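Local coordinates for alpha-fucosidase (Bifidobacterium bifidum, PDB 2EAD), which hydrolyses alpha-1,2-L-fucosidic linkages, this chain being the catalytic part of a longer protein, at residues L52-G57 with Y182-P187; L382-S387 with G438-P443; H420-L425 with P505-W510. The protein carries 1 engineered substitution. All blocks are in the same frame, centred on the assembly; numbering follows the deposited sequence.

Contact 1 (L52-G57 with Y182-P187). With CA (calcium ion), chain D.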
ATOM      1  N   LEU A  52      14.686 -10.490   8.344  1.00 16.62           N
ATOM      2  CA  LEU A  52      14.280  -9.158   8.815  1.00 16.25           C
ATOM      3  C   LEU A  52      14.622  -8.050   7.806  1.00 16.47           C
ATOM      4  O   LEU A  52      15.801  -7.834   7.490  1.00 14.45           O
ATOM      5  CB  LEU A  52      14.905  -8.861  10.183  1.00 16.66           C
ATOM      6  CG  LEU A  52      14.419  -9.847  11.283  1.00 17.39           C
ATOM      7  CD1 LEU A  52      15.254  -9.725  12.565  1.00 16.59           C
ATOM      8  CD2 LEU A  52      12.938  -9.631  11.582  1.00 15.64           C
ATOM      9  N   PRO A  53      13.580  -7.348   7.300  1.00 15.85           N
ATOM     10  CA  PRO A  53      13.773  -6.359   6.229  1.00 15.93           C
ATOM     11  C   PRO A  53      14.233  -4.990   6.698  1.00 16.27           C
ATOM     12  O   PRO A  53      13.870  -4.545   7.769  1.00 15.89           O
ATOM     13  CB  PRO A  53      12.368  -6.233   5.620  1.00 15.40           C
ATOM     14  CG  PRO A  53      11.436  -6.391   6.860  1.00 16.01           C
ATOM     15  CD  PRO A  53      12.162  -7.474   7.703  1.00 15.16           C
ATOM     16  N   PHE A  54      14.994  -4.302   5.845  1.00 16.29           N
ATOM     17  CA  PHE A  54      15.278  -2.874   5.996  1.00 15.78           C
ATOM     18  C   PHE A  54      15.496  -2.279   4.588  1.00 15.70           C
ATOM     19  O   PHE A  54      15.684  -3.038   3.630  1.00 15.39           O
ATOM     20  CB  PHE A  54      16.503  -2.649   6.908  1.00 16.37           C
ATOM     21  CG  PHE A  54      17.811  -3.127   6.300  1.00 16.02           C
ATOM     22  CD1 PHE A  54      18.669  -2.232   5.640  1.00 16.06           C
ATOM     23  CD2 PHE A  54      18.176  -4.458   6.361  1.00 14.95           C
ATOM     24  CE1 PHE A  54      19.861  -2.684   5.067  1.00 16.70           C
ATOM     25  CE2 PHE A  54      19.386  -4.911   5.785  1.00 15.78           C
ATOM     26  CZ  PHE A  54      20.210  -4.027   5.132  1.00 14.87           C
ATOM     27  N   GLY A  55      15.430  -0.956   4.440  1.00 14.92           N
ATOM     28  CA  GLY A  55      15.565  -0.351   3.119  1.00 15.67           C
ATOM     29  C   GLY A  55      15.575   1.155   3.181  1.00 16.26           C
ATOM     30  O   GLY A  55      15.332   1.709   4.231  1.00 16.67           O
ATOM     31  N   ASN A  56      15.880   1.811   2.061  1.00 15.62           N
ATOM     32  CA  ASN A  56      15.850   3.275   1.971  1.00 15.98           C
ATOM     33  C   ASN A  56      14.844   3.753   0.931  1.00 15.21           C
ATOM     34  O   ASN A  56      14.942   4.866   0.427  1.00 15.72           O
ATOM     35  CB  ASN A  56      17.269   3.850   1.674  1.00 15.82           C
ATOM     36  CG  ASN A  56      17.802   3.418   0.296  1.00 17.46           C
ATOM     37  OD1 ASN A  56      17.120   2.737  -0.451  1.00 15.25           O
ATOM     38  ND2 ASN A  56      19.031   3.818  -0.029  1.00 19.88           N
ATOM     39  N   GLY A  57      13.874   2.907   0.601  1.00 15.71           N
ATOM     40  CA  GLY A  57      12.887   3.212  -0.444  1.00 15.99           C
ATOM     41  C   GLY A  57      13.339   2.722  -1.816  1.00 16.32           C
ATOM     42  O   GLY A  57      12.514   2.552  -2.710  1.00 16.63           O
ATOM     43  N   TYR A 182      23.172  -3.475  10.202  1.00 20.90           N
ATOM     44  CA  TYR A 182      22.792  -3.203   8.823  1.00 19.85           C
ATOM     45  C   TYR A 182      21.746  -2.110   8.764  1.00 20.04           C
ATOM     46  O   TYR A 182      20.777  -2.129   9.515  1.00 19.89           O
ATOM     47  CB  TYR A 182      22.197  -4.433   8.194  1.00 19.75           C
ATOM     48  CG  TYR A 182      23.010  -5.681   8.278  1.00 19.55           C
ATOM     49  CD1 TYR A 182      24.007  -5.937   7.339  1.00 21.05           C
ATOM     50  CD2 TYR A 182      22.766  -6.625   9.268  1.00 17.88           C
ATOM     51  CE1 TYR A 182      24.733  -7.090   7.373  1.00 21.45           C
ATOM     52  CE2 TYR A 182      23.486  -7.779   9.329  1.00 20.37           C
ATOM     53  CZ  TYR A 182      24.481  -7.999   8.366  1.00 21.84           C
ATOM     54  OH  TYR A 182      25.215  -9.139   8.382  1.00 19.81           O
ATOM     55  N   PHE A 183      21.952  -1.150   7.884  1.00 19.67           N
ATOM     56  CA  PHE A 183      20.925  -0.187   7.564  1.00 19.75           C
ATOM     57  C   PHE A 183      21.075   0.301   6.141  1.00 19.38           C
ATOM     58  O   PHE A 183      22.127   0.122   5.504  1.00 18.80           O
ATOM     59  CB  PHE A 183      20.868   0.997   8.556  1.00 19.63           C
ATOM     60  CG  PHE A 183      22.149   1.783   8.660  1.00 19.98           C
ATOM     61  CD1 PHE A 183      22.368   2.900   7.852  1.00 21.13           C
ATOM     62  CD2 PHE A 183      23.113   1.433   9.604  1.00 21.10           C
ATOM     63  CE1 PHE A 183      23.553   3.633   7.957  1.00 19.00           C
ATOM     64  CE2 PHE A 183      24.294   2.147   9.723  1.00 20.56           C
ATOM     65  CZ  PHE A 183      24.517   3.255   8.905  1.00 20.84           C
ATOM     66  N   ALA A 184      20.008   0.914   5.641  1.00 18.96           N
ATOM     67  CA  ALA A 184      20.060   1.558   4.337  1.00 18.77           C
ATOM     68  C   ALA A 184      19.665   3.022   4.481  1.00 18.51           C
ATOM     69  O   ALA A 184      18.501   3.343   4.774  1.00 18.41           O
ATOM     70  CB  ALA A 184      19.160   0.826   3.325  1.00 18.43           C
ATOM     71  N   SER A 185      20.650   3.900   4.285  1.00 17.91           N
ATOM     72  CA  SER A 185      20.473   5.347   4.415  1.00 17.63           C
ATOM     73  C   SER A 185      19.741   5.889   3.218  1.00 17.51           C
ATOM     74  O   SER A 185      20.138   5.646   2.086  1.00 17.43           O
ATOM     75  CB  SER A 185      21.835   6.082   4.572  1.00 17.02           C
ATOM     76  OG  SER A 185      21.674   7.499   4.459  1.00 15.95           O
ATOM     77  N   ASN A 186      18.676   6.636   3.461  1.00 17.58           N
ATOM     78  CA  ASN A 186      18.090   7.436   2.393  1.00 18.28           C
ATOM     79  C   ASN A 186      18.933   8.712   2.082  1.00 19.62           C
ATOM     80  O   ASN A 186      19.257   8.972   0.909  1.00 19.25           O
ATOM     81  CB  ASN A 186      16.613   7.766   2.694  1.00 18.68           C
ATOM     82  CG  ASN A 186      15.929   8.491   1.540  1.00 18.45           C
ATOM     83  OD1 ASN A 186      15.978   9.722   1.450  1.00 20.34           O
ATOM     84  ND2 ASN A 186      15.303   7.731   0.639  1.00 15.06           N
ATOM     85  N   PRO A 187      19.311   9.513   3.122  1.00 19.63           N
ATOM     86  CA  PRO A 187      20.069  10.735   2.773  1.00 20.11           C
ATOM     87  C   PRO A 187      21.374  10.516   1.984  1.00 20.06           C
ATOM     88  O   PRO A 187      21.714  11.342   1.138  1.00 20.48           O
ATOM     89  CB  PRO A 187      20.357  11.382   4.133  1.00 20.29           C
ATOM     90  CG  PRO A 187      19.288  10.862   5.032  1.00 20.43           C
ATOM     91  CD  PRO A 187      19.075   9.431   4.576  1.00 19.34           C
TER
HETATM   92 CA    CA D 899      10.076   1.651  -3.866  1.00 24.28          CA
HETATM   93  O   HOH W   1      16.118   4.302   5.561  1.00 17.72           O
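Asn56 and Asn186, each just past the end of its strand, join the two segments through their side-chain amides. ND2 of Asn186 gives a nearly straight hydrogen bond to the backbone O of Asn56 at 2.9 Å; with CG anti to the backbone N (chi1 -175°), the Asn186 amide reaches across with that oxygen lying in its own plane. In return, ND2 of Asn56 donates to Ser185 O at 3.0 Å, approaching from above the carbonyl plane, 47° out of it. OD1 of Asn56 accepts the backbone N of Lys58, in an Asx turn, and that of Ile59; ND2 of Asn186 has a second acceptor in Asn390 OD1. A water donates to both Gly55 O (3.0 Å) and Ala184 O (2.7 Å). The strands belong to two different antiparallel sheets of the N-terminal beta-sandwich, and they run at 28° to each other. The CB of Ala184 points at the other strand and lies 3.6 Å from Gly55 C. Farther along, the Phe54 ring sets CZ 3.7 Å from CB of Tyr182 and takes the backbone N of Ala184 at its edge, while Tyr182 OH is bonded to Glu70. Past Asn56 the chain turns, and Gly57 O ligates the calcium ion at 2.8 Å.

Contact 2 (L382-S387 with G438-P443). With CA (calcium ion), chain D.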
ATOM      1  N   LEU A 382       7.573  -0.538   7.580  1.00 13.44           N
ATOM      2  CA  LEU A 382       7.700  -1.072   6.221  1.00 14.12           C
ATOM      3  C   LEU A 382       7.492  -0.022   5.148  1.00 14.21           C
ATOM      4  O   LEU A 382       8.042  -0.157   4.053  1.00 13.55           O
ATOM      5  CB  LEU A 382       6.794  -2.278   5.983  1.00 13.12           C
ATOM      6  CG  LEU A 382       7.157  -3.517   6.839  1.00 12.94           C
ATOM      7  CD1 LEU A 382       6.013  -4.585   6.820  1.00 12.70           C
ATOM      8  CD2 LEU A 382       8.515  -4.130   6.398  1.00 12.98           C
ATOM      9  N   THR A 383       6.687   1.002   5.457  1.00 14.15           N
ATOM     10  CA  THR A 383       6.471   2.105   4.514  1.00 15.22           C
ATOM     11  C   THR A 383       7.774   2.915   4.335  1.00 15.59           C
ATOM     12  O   THR A 383       8.188   3.219   3.206  1.00 15.49           O
ATOM     13  CB  THR A 383       5.319   3.060   4.967  1.00 14.94           C
ATOM     14  OG1 THR A 383       4.127   2.306   5.321  1.00 15.35           O
ATOM     15  CG2 THR A 383       5.017   4.093   3.879  1.00 15.06           C
ATOM     16  N   ILE A 384       8.415   3.251   5.444  1.00 15.46           N
ATOM     17  CA  ILE A 384       9.713   3.949   5.423  1.00 15.04           C
ATOM     18  C   ILE A 384      10.758   3.111   4.625  1.00 15.73           C
ATOM     19  O   ILE A 384      11.483   3.637   3.801  1.00 14.78           O
ATOM     20  CB  ILE A 384      10.236   4.239   6.867  1.00 15.56           C
ATOM     21  CG1 ILE A 384       9.251   5.128   7.668  1.00 16.06           C
ATOM     22  CG2 ILE A 384      11.631   4.941   6.830  1.00 15.28           C
ATOM     23  CD1 ILE A 384       9.494   5.101   9.198  1.00 15.41           C
ATOM     24  N   GLY A 385      10.800   1.803   4.847  1.00 15.92           N
ATOM     25  CA  GLY A 385      11.730   0.955   4.103  1.00 15.78           C
ATOM     26  C   GLY A 385      11.486   0.815   2.607  1.00 15.76           C
ATOM     27  O   GLY A 385      12.446   0.670   1.849  1.00 16.18           O
ATOM     28  N   SER A 386      10.216   0.834   2.173  1.00 15.68           N
ATOM     29  CA  SER A 386       9.894   0.539   0.760  1.00 14.07           C
ATOM     30  C   SER A 386       9.403   1.698  -0.095  1.00 14.21           C
ATOM     31  O   SER A 386       9.427   1.608  -1.331  1.00 13.88           O
ATOM     32  CB  SER A 386       8.881  -0.603   0.658  1.00 14.71           C
ATOM     33  OG  SER A 386       7.605  -0.181   1.178  1.00 15.20           O
ATOM     34  N   SER A 387       8.957   2.781   0.534  1.00 13.78           N
ATOM     35  CA  SER A 387       8.320   3.865  -0.194  1.00 13.55           C
ATOM     36  C   SER A 387       8.760   5.221   0.354  1.00 14.33           C
ATOM     37  O   SER A 387       8.112   5.797   1.224  1.00 14.28           O
ATOM     38  CB  SER A 387       6.796   3.678  -0.133  1.00 13.61           C
ATOM     39  OG  SER A 387       6.128   4.688  -0.829  1.00 13.44           O
ATOM     40  N   GLY A 438       2.729  11.117   5.249  1.00 13.93           N
ATOM     41  CA  GLY A 438       2.141  11.697   4.045  1.00 13.50           C
ATOM     42  C   GLY A 438       3.084  11.822   2.847  1.00 14.38           C
ATOM     43  O   GLY A 438       2.695  11.482   1.726  1.00 12.74           O
ATOM     44  N   GLU A 439       4.308  12.311   3.069  1.00 13.16           N
ATOM     45  CA  GLU A 439       5.274  12.449   1.974  1.00 13.07           C
ATOM     46  C   GLU A 439       5.692  11.098   1.360  1.00 13.24           C
ATOM     47  O   GLU A 439       6.189  11.039   0.225  1.00 14.52           O
ATOM     48  CB  GLU A 439       6.502  13.261   2.424  1.00 12.92           C
ATOM     49  CG  GLU A 439       7.513  12.489   3.277  1.00 12.33           C
ATOM     50  CD  GLU A 439       7.222  12.536   4.761  1.00 16.23           C
ATOM     51  OE1 GLU A 439       6.035  12.623   5.188  1.00 18.09           O
ATOM     52  OE2 GLU A 439       8.207  12.449   5.513  1.00 18.55           O
ATOM     53  N   LEU A 440       5.482  10.007   2.099  1.00 12.50           N
ATOM     54  CA  LEU A 440       5.782   8.668   1.575  1.00 12.62           C
ATOM     55  C   LEU A 440       4.806   8.212   0.492  1.00 12.20           C
ATOM     56  O   LEU A 440       5.050   7.195  -0.164  1.00 12.00           O
ATOM     57  CB  LEU A 440       5.877   7.645   2.712  1.00 12.03           C
ATOM     58  CG  LEU A 440       7.212   7.541   3.477  1.00 16.38           C
ATOM     59  CD1 LEU A 440       8.004   8.819   3.696  1.00 19.01           C
ATOM     60  CD2 LEU A 440       7.197   6.731   4.773  1.00 14.84           C
ATOM     61  N   ALA A 441       3.696   8.943   0.354  1.00 12.49           N
ATOM     62  CA  ALA A 441       2.737   8.728  -0.733  1.00 12.07           C
ATOM     63  C   ALA A 441       3.228   9.296  -2.079  1.00 12.23           C
ATOM     64  O   ALA A 441       2.675   8.974  -3.097  1.00 11.16           O
ATOM     65  CB  ALA A 441       1.340   9.305  -0.373  1.00 11.99           C
ATOM     66  N   GLU A 442       4.276  10.121  -2.065  1.00 12.63           N
ATOM     67  CA  GLU A 442       4.776  10.733  -3.292  1.00 12.73           C
ATOM     68  C   GLU A 442       5.055   9.745  -4.453  1.00 12.36           C
ATOM     69  O   GLU A 442       4.635  10.004  -5.583  1.00 12.78           O
ATOM     70  CB  GLU A 442       5.992  11.630  -3.004  1.00 13.46           C
ATOM     71  CG  GLU A 442       6.662  12.201  -4.286  1.00 13.61           C
ATOM     72  CD  GLU A 442       5.753  13.079  -5.129  1.00 15.49           C
ATOM     73  OE1 GLU A 442       4.718  13.587  -4.617  1.00 14.06           O
ATOM     74  OE2 GLU A 442       6.087  13.285  -6.324  1.00 16.00           O
ATOM     75  N   PRO A 443       5.793   8.646  -4.209  1.00 12.00           N
ATOM     76  CA  PRO A 443       5.979   7.713  -5.327  1.00 11.78           C
ATOM     77  C   PRO A 443       4.685   7.094  -5.875  1.00 12.70           C
ATOM     78  O   PRO A 443       4.650   6.726  -7.066  1.00 12.69           O
ATOM     79  CB  PRO A 443       6.896   6.627  -4.744  1.00 11.98           C
ATOM     80  CG  PRO A 443       6.848   6.747  -3.291  1.00 10.88           C
ATOM     81  CD  PRO A 443       6.577   8.222  -3.023  1.00 12.17           C
TER
HETATM   82 CA    CA D 899      10.076   1.651  -3.866  1.00 24.28          CA
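Leu440 pushes its side chain against the last turn of helix 365-386, and this is the tight part of the contact. Its methyl CD2 comes to 3.5 Å from CG2 of Thr383 and also meets the backbone N and CG1 of Ile384, crossing both side chains at a slant. Thr383 can offer its methyl because CG2 stands anti to the backbone N (chi1 -49°, measured to OG1), while OG1 turns back to Gly379 O of its own helix. The leucine CG lies only 3.0 Å from Ser387 O, close enough that the exact placing of this side chain is somewhat doubtful. Beside the apolar patch sits one polar link: Ser387 OG donates to Leu440 O at 2.8 Å, in the carbonyl plane and well aligned with the C=O bond (160°). Two hydrogen bonds, to Leu440 O and Tyr429 OH, satisfy this buried hydroxyl, and CG of Pro443 packs against Ser387 OG at 3.3 Å.

The other side of segment 438-443 is looser. Glu439 and Glu442 are partly exposed and reach no atom of 382-387; they form salt bridges with Arg333 and Arg530 instead.

Ser386 ends the helix. Its OG donates to Leu382 O at 2.9 Å, and its own O ligates the calcium ion at 2.6 Å, where the negative end of the helix dipole would suit a cation. The setting is the (alpha/alpha)6 barrel of the family 95 catalytic domain, where a 3-10 turn leading into helix 442-463 meets the end of helix 365-386. Around this meeting point, Ile384 packs on helix 316-331, and Leu382, Thr383 and Ser386 lie against Phe770 of helix 767-780.

Contact 3 (H420-L425 with P505-W510)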
ATOM      1  N   HIS A 420      -0.520  -4.557  -8.035  1.00 11.55           N
ATOM      2  CA  HIS A 420      -1.871  -5.090  -8.199  1.00 11.21           C
ATOM      3  C   HIS A 420      -2.902  -4.037  -7.793  1.00 11.09           C
ATOM      4  O   HIS A 420      -3.163  -3.855  -6.626  1.00 10.85           O
ATOM      5  CB  HIS A 420      -2.053  -6.379  -7.388  1.00 10.99           C
ATOM      6  CG  HIS A 420      -2.205  -7.600  -8.240  1.00 11.71           C
ATOM      7  ND1 HIS A 420      -3.387  -8.302  -8.340  1.00 13.17           N
ATOM      8  CD2 HIS A 420      -1.309  -8.254  -9.022  1.00 10.85           C
ATOM      9  CE1 HIS A 420      -3.216  -9.330  -9.157  1.00 11.13           C
ATOM     10  NE2 HIS A 420      -1.961  -9.332  -9.569  1.00 12.96           N
ATOM     11  N   MET A 421      -3.514  -3.381  -8.779  1.00 11.38           N
ATOM     12  CA  MET A 421      -4.194  -2.119  -8.518  1.00 11.66           C
ATOM     13  C   MET A 421      -5.722  -2.254  -8.365  1.00 11.82           C
ATOM     14  O   MET A 421      -6.479  -1.281  -8.588  1.00 12.50           O
ATOM     15  CB  MET A 421      -3.795  -1.105  -9.617  1.00 12.18           C
ATOM     16  CG  MET A 421      -3.887   0.389  -9.178  1.00 12.53           C
ATOM     17  SD  MET A 421      -3.120   1.455 -10.399  1.00 12.10           S
ATOM     18  CE  MET A 421      -4.349   1.423 -11.697  1.00 13.56           C
ATOM     19  N   ASN A 422      -6.198  -3.431  -7.942  1.00 11.71           N
ATOM     20  CA  ASN A 422      -7.639  -3.587  -7.730  1.00 12.26           C
ATOM     21  C   ASN A 422      -7.885  -4.124  -6.322  1.00 12.75           C
ATOM     22  O   ASN A 422      -8.785  -4.956  -6.103  1.00 12.03           O
ATOM     23  CB  ASN A 422      -8.287  -4.468  -8.806  1.00 12.57           C
ATOM     24  CG  ASN A 422      -9.786  -4.204  -8.968  1.00 12.82           C
ATOM     25  OD1 ASN A 422     -10.260  -3.114  -8.688  1.00 14.28           O
ATOM     26  ND2 ASN A 422     -10.526  -5.202  -9.465  1.00  9.94           N
ATOM     27  N   VAL A 423      -7.005  -3.666  -5.427  1.00 11.92           N
ATOM     28  CA  VAL A 423      -7.155  -3.617  -3.951  1.00 11.21           C
ATOM     29  C   VAL A 423      -5.800  -3.509  -3.247  1.00 11.43           C
ATOM     30  O   VAL A 423      -5.689  -2.932  -2.163  1.00 11.08           O
ATOM     31  CB  VAL A 423      -7.997  -4.810  -3.341  1.00 11.01           C
ATOM     32  CG1 VAL A 423      -7.371  -6.195  -3.587  1.00 10.91           C
ATOM     33  CG2 VAL A 423      -8.299  -4.567  -1.813  1.00 12.12           C
ATOM     34  N   ASN A 424      -4.774  -4.075  -3.869  1.00 10.23           N
ATOM     35  CA  ASN A 424      -3.559  -4.375  -3.116  1.00 10.75           C
ATOM     36  C   ASN A 424      -2.638  -3.174  -3.040  1.00 11.06           C
ATOM     37  O   ASN A 424      -2.164  -2.822  -1.967  1.00 11.33           O
ATOM     38  CB  ASN A 424      -2.860  -5.594  -3.727  1.00 10.22           C
ATOM     39  CG  ASN A 424      -3.820  -6.789  -3.886  1.00 10.62           C
ATOM     40  OD1 ASN A 424      -4.398  -7.015  -4.968  1.00 11.56           O
ATOM     41  ND2 ASN A 424      -4.017  -7.543  -2.794  1.00 12.99           N
ATOM     42  N   LEU A 425      -2.354  -2.566  -4.193  1.00 10.48           N
ATOM     43  CA  LEU A 425      -1.605  -1.323  -4.187  1.00 11.03           C
ATOM     44  C   LEU A 425      -2.344  -0.235  -3.400  1.00 10.49           C
ATOM     45  O   LEU A 425      -1.715   0.593  -2.734  1.00 10.64           O
ATOM     46  CB  LEU A 425      -1.334  -0.864  -5.626  1.00 10.89           C
ATOM     47  CG  LEU A 425      -0.456   0.383  -5.735  1.00 12.45           C
ATOM     48  CD1 LEU A 425       0.958   0.121  -5.144  1.00 11.37           C
ATOM     49  CD2 LEU A 425      -0.384   0.880  -7.222  1.00 10.96           C
ATOM     50  N   PRO A 505     -11.317  -1.512 -15.202  1.00 13.15           N
ATOM     51  CA  PRO A 505     -10.946  -0.115 -15.405  1.00 12.17           C
ATOM     52  C   PRO A 505     -11.213   0.794 -14.184  1.00 12.88           C
ATOM     53  O   PRO A 505     -10.601   1.842 -14.095  1.00 12.75           O
ATOM     54  CB  PRO A 505     -11.790   0.306 -16.640  1.00 12.14           C
ATOM     55  CG  PRO A 505     -12.950  -0.661 -16.673  1.00 12.33           C
ATOM     56  CD  PRO A 505     -12.338  -1.969 -16.171  1.00 12.69           C
ATOM     57  N   ALA A 506     -12.117   0.400 -13.269  1.00 11.38           N
ATOM     58  CA  ALA A 506     -12.368   1.204 -12.060  1.00 11.82           C
ATOM     59  C   ALA A 506     -11.183   1.154 -11.083  1.00 10.96           C
ATOM     60  O   ALA A 506     -11.130   1.941 -10.153  1.00 11.01           O
ATOM     61  CB  ALA A 506     -13.717   0.807 -11.379  1.00 10.12           C
ATOM     62  N   ALA A 507     -10.179   0.309 -11.360  1.00 11.51           N
ATOM     63  CA  ALA A 507      -8.888   0.363 -10.648  1.00 10.02           C
ATOM     64  C   ALA A 507      -8.308   1.800 -10.615  1.00 10.73           C
ATOM     65  O   ALA A 507      -7.701   2.216  -9.610  1.00  9.99           O
ATOM     66  CB  ALA A 507      -7.847  -0.564 -11.314  1.00  9.88           C
ATOM     67  N   VAL A 508      -8.456   2.526 -11.725  1.00 10.28           N
ATOM     68  CA  VAL A 508      -7.944   3.910 -11.794  1.00 11.13           C
ATOM     69  C   VAL A 508      -8.684   4.856 -10.839  1.00 11.46           C
ATOM     70  O   VAL A 508      -8.027   5.460  -9.991  1.00 11.21           O
ATOM     71  CB  VAL A 508      -7.809   4.435 -13.241  1.00 10.67           C
ATOM     72  CG1 VAL A 508      -7.323   5.930 -13.271  1.00 11.54           C
ATOM     73  CG2 VAL A 508      -6.814   3.586 -13.993  1.00 10.93           C
ATOM     74  N   PRO A 509     -10.032   5.007 -10.964  1.00 11.29           N
ATOM     75  CA  PRO A 509     -10.798   5.702  -9.919  1.00 10.34           C
ATOM     76  C   PRO A 509     -10.371   5.347  -8.502  1.00 10.79           C
ATOM     77  O   PRO A 509     -10.127   6.238  -7.679  1.00 10.66           O
ATOM     78  CB  PRO A 509     -12.234   5.211 -10.180  1.00 10.90           C
ATOM     79  CG  PRO A 509     -12.296   5.182 -11.660  1.00 11.49           C
ATOM     80  CD  PRO A 509     -10.912   4.652 -12.095  1.00 11.49           C
ATOM     81  N   TRP A 510     -10.268   4.057  -8.225  1.00  9.85           N
ATOM     82  CA  TRP A 510      -9.915   3.584  -6.902  1.00 10.06           C
ATOM     83  C   TRP A 510      -8.541   4.097  -6.432  1.00 10.71           C
ATOM     84  O   TRP A 510      -8.425   4.691  -5.341  1.00 10.86           O
ATOM     85  CB  TRP A 510     -10.021   2.047  -6.892  1.00 10.06           C
ATOM     86  CG  TRP A 510      -9.995   1.450  -5.491  1.00  8.85           C
ATOM     87  CD1 TRP A 510      -9.805   2.111  -4.296  1.00 10.51           C
ATOM     88  CD2 TRP A 510     -10.155   0.087  -5.174  1.00 12.39           C
ATOM     89  NE1 TRP A 510      -9.853   1.226  -3.257  1.00 11.32           N
ATOM     90  CE2 TRP A 510     -10.053  -0.031  -3.764  1.00 12.79           C
ATOM     91  CE3 TRP A 510     -10.373  -1.072  -5.949  1.00 11.01           C
ATOM     92  CZ2 TRP A 510     -10.180  -1.259  -3.107  1.00 13.35           C
ATOM     93  CZ3 TRP A 510     -10.487  -2.290  -5.294  1.00 12.05           C
ATOM     94  CH2 TRP A 510     -10.389  -2.372  -3.883  1.00 11.24           C
TER
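The six-membered ring of Trp510 fits against the backbone and side chains of Asn422 and Val423. Its CE3 takes OD1 of Asn422 at 3.4 Å, in the ring plane and at the edge, with the amide turned 79° from the indole. The neighbouring CZ3 meets Asn422 O at 3.3 Å, and CH2 lies 3.5 Å from CB of Val423, whose side chain runs alongside the indole. One turn earlier the methyl of Ala507 presses on Met421 O at 3.1 Å, and the bent tail of Met421 brings CE to 4.0 Å from CG2 of Val508. In the (alpha/alpha)6 barrel of the catalytic domain, this joins the N-terminal part of helix 507-520 to the loop entering the short helix 424-428, with Val423 at its N-cap position. Trp510 extends to this loop because CG is anti to its backbone N (chi1 -166°). If an alanine stood in place of Trp510, a gap would probably open beside Val423, and the Asn422 amide would be likely to lose the ring edge that its OD1 meets. Further out, OD1 of Asn422 is hydrogen-bonded to Tyr578 OH, and Met421 O to Gln426 NE2. The loop is closed on itself by Leu425 N donating to His420 O at 2.9 Å, while Leu582 of helix 577-596 packs against Trp510 and Asn424 ND2 bonds Asp767 OD2.

Contacts 1 and 2 meet directly, their centres about 12 Å apart: Gly57 N lies 2.9 Å from Gly385 O, a probable hydrogen bond, and CG of Pro53 packs on CD2 of Leu382 at 3.7 Å. Both supply a carbonyl to the same calcium ion, whose site Glu77 and Leu393 complete, so the metal ties the N-terminal beta domain to the helical catalytic domain. Contact 3 stands apart, its centre about 18 Å from that of contact 2 and 28 Å from that of contact 1. It shares the barrel with contact 2, and their segments alternate along the chain; a second calcium lies about 11 Å from the Trp510 side chain.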